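Local coordinates for protein malate dehydrogenase (Picrophilus torridus, PDB 4BGV) that catalyses the reversible, NAD-dependent oxidation of (S)-malate to oxaloacetate, a step of the tricarboxylic acid cycle, at residues Arg158-Gln163 and Lys212-Gly217; Gly181-Pro186 and Val305-Lys310. One frame throughout, in Å; residues are numbered along the deposited sequence. Where two conformers were deposited one is given.

Contact 1: Arg158-Gln163 and Lys212-Gly217; sequences RTFLAQ and KRTRFG
The guanidinium of Arg-213 lies flat on the ring of Phe-160, a cation-pi stack with the planes 11° apart and the two centres separated by 4.0 Å. Arg-213 NE and CZ both come within 3.3 Å of Phe-160 CE1. Arg-213 CD adds a CH-pi contact, 3.6 Å from the Phe-160 ring centroid and almost on the ring normal, so the aliphatic stem and the charged head share one face of the ring. With CG anti to the backbone N (chi1 -171°) and an extended chain out to NE, Arg-213 can run along that face. At the edge of the same ring, near its plane, Thr-214 OG1 sits 3.5 Å from Phe-160 CD2. Helix 150-165 and helix 204-215, both part of the alpha/beta C-terminal domain of the LDH/MDH superfamily, meet here near the C-terminal end of the second. Further out, Arg-213 NH2 forms a salt bridge with Glu-220, which helps fix the rotation of the guanidinium. Thr-214 OG1 is hydrogen-bonded to the carbonyl O of Ile-210, one turn back, and Ile-210 also packs on Phe-160. Glu-48 of the second subunit touches Phe-160 as well, placing the contact beside a subunit interface.

Contact 2: Gly181-Pro186 and Val305-Lys310; sequences GDDMVP and VESVKK
A single polar pair, Asp-183 with Ser-307, carries the contact between the short turn ahead of strand 184-193 and the long helix 295-321 of the C-terminal domain. The turn directly follows His-180, probably the proton acceptor, and Arg-93, a probable substrate-binding residue, lies near Ser-307. In the hydrogen bond Ser-307 OG is the donor and Asp-183 OD2 the acceptor, 2.8 Å apart; the hydroxyl comes in on the syn side of the carboxylate, 23° out of its plane. Ser-307 carries OG anti to its own N (chi1 168°), which turns the hydroxyl off the helix toward the aspartate. A second hydrogen bond joins turn and helix: the carbonyl O of Asp-183 is bonded to the Ser-304 hydroxyl, one turn earlier on the same helix. The remaining touch is van der Waals, Ser-307 CB lying 3.4 Å from both Asp-183 OD1 and Asp-183 OD2. Replacing Asp-183 by an alanine would probably leave the Ser-307 hydroxyl without this acceptor and free to turn, with a gap between turn and helix. Glu-306 OE2, 5.6 Å from Asp-183 OD1, is close enough to repel the carboxylate mildly, and the serine's donated hydrogen bond would probably offset part of that at OD2.

Contacts 1 and 2 have centres 18 Å apart, yet they meet directly through the end of helix 204-215. Arg-215, from the 212-217 segment, reaches the 181-186 segment with NH1, which lies 2.9 Å from both Gly-181 O and Met-184 O, probable hydrogen bonds. Beside it, Thr-214 CG2 packs 3.6 Å from Met-184 SD. The 181-186 segment is thus held from helix 204-215 and from helix 295-321. The side chain of His-180 is about 6 Å from that of Asp-183 and about 8 Å from that of Thr-214. Two probable substrate-binding arginines lie close by, one at each contact: Arg-156 about 4 Å from Phe-160 and Arg-93 about 5 Å from Ser-307, side chain to side chain.

Contact 1: Arg158-Gln163 and Lys212-Gly217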
loop_
_atom_site.group_PDB
_atom_site.type_symbol
_atom_site.label_atom_id
_atom_site.label_comp_id
_atom_site.label_asym_id
_atom_site.label_seq_id
_atom_site.Cartn_x
_atom_site.Cartn_y
_atom_site.Cartn_z
ATOM N N ARG A 158 9.423 18.649 -8.619
ATOM C CA ARG A 158 7.993 18.326 -8.697
ATOM C C ARG A 158 7.198 18.848 -7.490
ATOM O O ARG A 158 6.060 19.303 -7.626
ATOM C CB ARG A 158 7.782 16.814 -8.805
ATOM C CG ARG A 158 8.214 16.221 -10.144
ATOM C CD ARG A 158 8.211 14.675 -10.058
ATOM N NE ARG A 158 6.860 14.133 -9.948
ATOM C CZ ARG A 158 6.591 12.856 -9.691
ATOM N NH1 ARG A 158 7.592 12.005 -9.509
ATOM N NH2 ARG A 158 5.326 12.435 -9.610
ATOM N N THR A 159 7.785 18.740 -6.305
ATOM C CA THR A 159 7.122 19.243 -5.099
ATOM C C THR A 159 6.838 20.743 -5.244
ATOM O O THR A 159 5.719 21.197 -4.991
ATOM C CB THR A 159 7.988 19.008 -3.849
ATOM O OG1 THR A 159 8.225 17.600 -3.692
ATOM C CG2 THR A 159 7.305 19.564 -2.599
ATOM N N PHE A 160 7.849 21.498 -5.682
ATOM C CA PHE A 160 7.745 22.951 -5.799
ATOM C C PHE A 160 6.709 23.357 -6.856
ATOM O O PHE A 160 5.902 24.288 -6.646
ATOM C CB PHE A 160 9.110 23.573 -6.130
ATOM C CG PHE A 160 10.221 23.197 -5.164
ATOM C CD1 PHE A 160 9.955 22.943 -3.822
ATOM C CD2 PHE A 160 11.538 23.115 -5.608
ATOM C CE1 PHE A 160 10.988 22.603 -2.935
ATOM C CE2 PHE A 160 12.577 22.771 -4.733
ATOM C CZ PHE A 160 12.300 22.515 -3.392
ATOM N N LEU A 161 6.742 22.675 -7.997
ATOM C CA LEU A 161 5.779 22.934 -9.067
ATOM C C LEU A 161 4.349 22.626 -8.615
ATOM O O LEU A 161 3.418 23.403 -8.868
ATOM C CB LEU A 161 6.115 22.086 -10.294
ATOM C CG LEU A 161 7.344 22.474 -11.114
ATOM C CD1 LEU A 161 7.647 21.393 -12.148
ATOM C CD2 LEU A 161 7.096 23.811 -11.809
ATOM N N ALA A 162 4.175 21.483 -7.958
ATOM C CA ALA A 162 2.845 21.056 -7.544
ATOM C C ALA A 162 2.259 22.028 -6.530
ATOM O O ALA A 162 1.081 22.367 -6.589
ATOM C CB ALA A 162 2.900 19.639 -6.968
ATOM N N GLN A 163 3.084 22.513 -5.612
ATOM C CA GLN A 163 2.566 23.465 -4.649
ATOM C C GLN A 163 2.270 24.811 -5.299
ATOM O O GLN A 163 1.309 25.472 -4.930
ATOM C CB GLN A 163 3.482 23.581 -3.425
ATOM C CG GLN A 163 3.542 22.243 -2.647
ATOM C CD GLN A 163 3.581 22.400 -1.124
ATOM O OE1 GLN A 163 2.695 21.905 -0.403
ATOM N NE2 GLN A 163 4.621 23.060 -0.628
ATOM N N LYS A 212 15.949 27.439 -9.553
ATOM C CA LYS A 212 17.021 27.788 -8.634
ATOM C C LYS A 212 16.854 27.105 -7.267
ATOM O O LYS A 212 17.825 26.595 -6.701
ATOM C CB LYS A 212 17.134 29.310 -8.495
ATOM C CG LYS A 212 18.344 29.778 -7.708
ATOM C CD LYS A 212 18.491 31.295 -7.754
ATOM C CE LYS A 212 19.166 31.751 -9.037
ATOM N NZ LYS A 212 19.641 33.161 -8.922
ATOM N N ARG A 213 15.629 27.085 -6.735
ATOM C CA ARG A 213 15.382 26.372 -5.472
ATOM C C ARG A 213 15.743 24.912 -5.594
ATOM O O ARG A 213 16.252 24.321 -4.645
ATOM C CB ARG A 213 13.927 26.501 -5.019
ATOM C CG ARG A 213 13.655 25.974 -3.607
ATOM C CD ARG A 213 12.193 26.163 -3.231
ATOM N NE ARG A 213 11.907 25.634 -1.898
ATOM C CZ ARG A 213 10.687 25.539 -1.380
ATOM N NH1 ARG A 213 9.617 25.929 -2.089
ATOM N NH2 ARG A 213 10.533 25.036 -0.158
ATOM N N THR A 214 15.484 24.326 -6.765
ATOM C CA THR A 214 15.786 22.914 -6.972
ATOM C C THR A 214 17.291 22.715 -6.971
ATOM O O THR A 214 17.794 21.766 -6.372
ATOM C CB THR A 214 15.175 22.414 -8.290
ATOM O OG1 THR A 214 13.757 22.571 -8.229
ATOM C CG2 THR A 214 15.514 20.930 -8.533
ATOM N N ARG A 215 18.013 23.630 -7.618
ATOM C CA ARG A 215 19.472 23.552 -7.647
ATOM C C ARG A 215 20.064 23.516 -6.255
ATOM O O ARG A 215 21.047 22.809 -6.002
ATOM C CB ARG A 215 20.078 24.769 -8.337
ATOM C CG ARG A 215 19.943 24.794 -9.814
ATOM C CD ARG A 215 20.715 25.976 -10.364
ATOM N NE ARG A 215 20.343 26.218 -11.749
ATOM C CZ ARG A 215 20.753 25.457 -12.755
ATOM N NH1 ARG A 215 21.539 24.415 -12.511
ATOM N NH2 ARG A 215 20.378 25.734 -13.996
ATOM N N PHE A 216 19.487 24.311 -5.360
ATOM C CA PHE A 216 20.059 24.454 -4.034
ATOM C C PHE A 216 19.164 23.822 -2.986
ATOM O O PHE A 216 19.238 24.170 -1.814
ATOM C CB PHE A 216 20.332 25.933 -3.754
ATOM C CG PHE A 216 21.120 26.587 -4.838
ATOM C CD1 PHE A 216 22.346 26.060 -5.217
ATOM C CD2 PHE A 216 20.629 27.697 -5.509
ATOM C CE1 PHE A 216 23.080 26.637 -6.239
ATOM C CE2 PHE A 216 21.355 28.279 -6.523
ATOM C CZ PHE A 216 22.588 27.749 -6.887
ATOM N N GLY A 217 18.324 22.886 -3.430
ATOM C CA GLY A 217 17.382 22.187 -2.564
ATOM C C GLY A 217 18.027 21.474 -1.388
ATOM O O GLY A 217 17.484 21.448 -0.279
#

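Contact 2: Gly181-Pro186 and Val305-Lys310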
loop_
_atom_site.group_PDB
_atom_site.type_symbol
_atom_site.label_atom_id
_atom_site.label_comp_id
_atom_site.label_asym_id
_atom_site.label_seq_id
_atom_site.Cartn_x
_atom_site.Cartn_y
_atom_site.Cartn_z
ATOM N N GLY A 181 23.087 21.304 -8.074
ATOM C CA GLY A 181 23.549 22.682 -8.014
ATOM C C GLY A 181 23.687 23.272 -9.399
ATOM O O GLY A 181 22.796 23.136 -10.230
ATOM N N ASP A 182 24.813 23.918 -9.665
ATOM C CA ASP A 182 25.003 24.526 -10.975
ATOM C C ASP A 182 25.263 23.477 -12.051
ATOM O O ASP A 182 25.246 23.794 -13.239
ATOM C CB ASP A 182 26.129 25.561 -10.939
ATOM C CG ASP A 182 25.816 26.730 -10.008
ATOM O OD1 ASP A 182 24.678 27.257 -10.065
ATOM O OD2 ASP A 182 26.705 27.109 -9.212
ATOM N N ASP A 183 25.517 22.237 -11.642
ATOM C CA ASP A 183 25.703 21.156 -12.614
ATOM C C ASP A 183 24.388 20.535 -13.097
ATOM O O ASP A 183 24.394 19.689 -14.001
ATOM C CB ASP A 183 26.612 20.060 -12.059
ATOM C CG ASP A 183 28.080 20.482 -12.009
ATOM O OD1 ASP A 183 28.455 21.425 -12.733
ATOM O OD2 ASP A 183 28.854 19.852 -11.251
ATOM N N MET A 184 23.276 20.919 -12.467
ATOM C CA MET A 184 21.962 20.397 -12.843
ATOM C C MET A 184 21.530 21.059 -14.139
ATOM O O MET A 184 21.786 22.244 -14.352
ATOM C CB MET A 184 20.932 20.716 -11.759
ATOM C CG MET A 184 19.585 20.011 -11.910
ATOM S SD MET A 184 18.420 20.635 -10.651
ATOM C CE MET A 184 17.777 22.099 -11.459
ATOM N N VAL A 185 20.868 20.297 -15.006
ATOM C CA VAL A 185 20.392 20.845 -16.272
ATOM C C VAL A 185 18.918 20.491 -16.440
ATOM O O VAL A 185 18.574 19.362 -16.796
ATOM C CB VAL A 185 21.176 20.295 -17.481
ATOM C CG1 VAL A 185 20.660 20.939 -18.782
ATOM C CG2 VAL A 185 22.674 20.546 -17.315
ATOM N N PRO A 186 18.036 21.457 -16.167
ATOM C CA PRO A 186 16.611 21.189 -16.372
ATOM C C PRO A 186 16.262 21.300 -17.852
ATOM O O PRO A 186 16.897 22.088 -18.559
ATOM C CB PRO A 186 15.939 22.336 -15.610
ATOM C CG PRO A 186 16.920 23.480 -15.744
ATOM C CD PRO A 186 18.299 22.854 -15.759
ATOM N N VAL A 305 29.490 19.009 -17.968
ATOM C CA VAL A 305 30.472 18.079 -18.510
ATOM C C VAL A 305 31.888 18.419 -18.048
ATOM O O VAL A 305 32.620 17.536 -17.591
ATOM C CB VAL A 305 30.390 18.008 -20.057
ATOM C CG1 VAL A 305 31.696 17.503 -20.651
ATOM C CG2 VAL A 305 29.207 17.117 -20.479
ATOM N N GLU A 306 32.255 19.696 -18.130
ATOM C CA GLU A 306 33.584 20.140 -17.703
ATOM C C GLU A 306 33.825 19.852 -16.216
ATOM O O GLU A 306 34.908 19.416 -15.825
ATOM C CB GLU A 306 33.785 21.623 -18.034
ATOM C CG GLU A 306 34.361 22.471 -16.906
ATOM C CD GLU A 306 33.495 23.690 -16.595
ATOM O OE1 GLU A 306 33.686 24.733 -17.259
ATOM O OE2 GLU A 306 32.620 23.600 -15.697
ATOM N N SER A 307 32.799 20.066 -15.400
ATOM C CA SER A 307 32.886 19.809 -13.967
ATOM C C SER A 307 33.149 18.327 -13.685
ATOM O O SER A 307 34.016 17.977 -12.879
ATOM C CB SER A 307 31.592 20.262 -13.284
ATOM O OG SER A 307 31.525 19.776 -11.962
ATOM N N VAL A 308 32.391 17.459 -14.351
ATOM C CA VAL A 308 32.570 16.014 -14.213
ATOM C C VAL A 308 33.938 15.557 -14.724
ATOM O O VAL A 308 34.614 14.757 -14.073
ATOM C CB VAL A 308 31.432 15.244 -14.911
ATOM C CG1 VAL A 308 31.680 13.740 -14.863
ATOM C CG2 VAL A 308 30.111 15.582 -14.238
ATOM N N LYS A 309 34.360 16.084 -15.872
ATOM C CA LYS A 309 35.666 15.742 -16.417
ATOM C C LYS A 309 36.781 16.104 -15.433
ATOM O O LYS A 309 37.736 15.348 -15.249
ATOM C CB LYS A 309 35.920 16.486 -17.730
ATOM C CG LYS A 309 35.211 15.940 -18.965
ATOM C CD LYS A 309 35.733 16.702 -20.179
ATOM C CE LYS A 309 35.161 16.212 -21.491
ATOM N NZ LYS A 309 35.746 17.011 -22.613
ATOM N N LYS A 310 36.650 17.274 -14.817
ATOM C CA LYS A 310 37.662 17.785 -13.898
ATOM C C LYS A 310 37.744 16.921 -12.638
ATOM O O LYS A 310 38.833 16.535 -12.198
ATOM C CB LYS A 310 37.342 19.232 -13.528
ATOM C CG LYS A 310 38.400 19.918 -12.684
ATOM C CD LYS A 310 37.961 20.046 -11.239
ATOM C CE LYS A 310 36.723 20.917 -11.112
ATOM N NZ LYS A 310 36.224 20.930 -9.709
#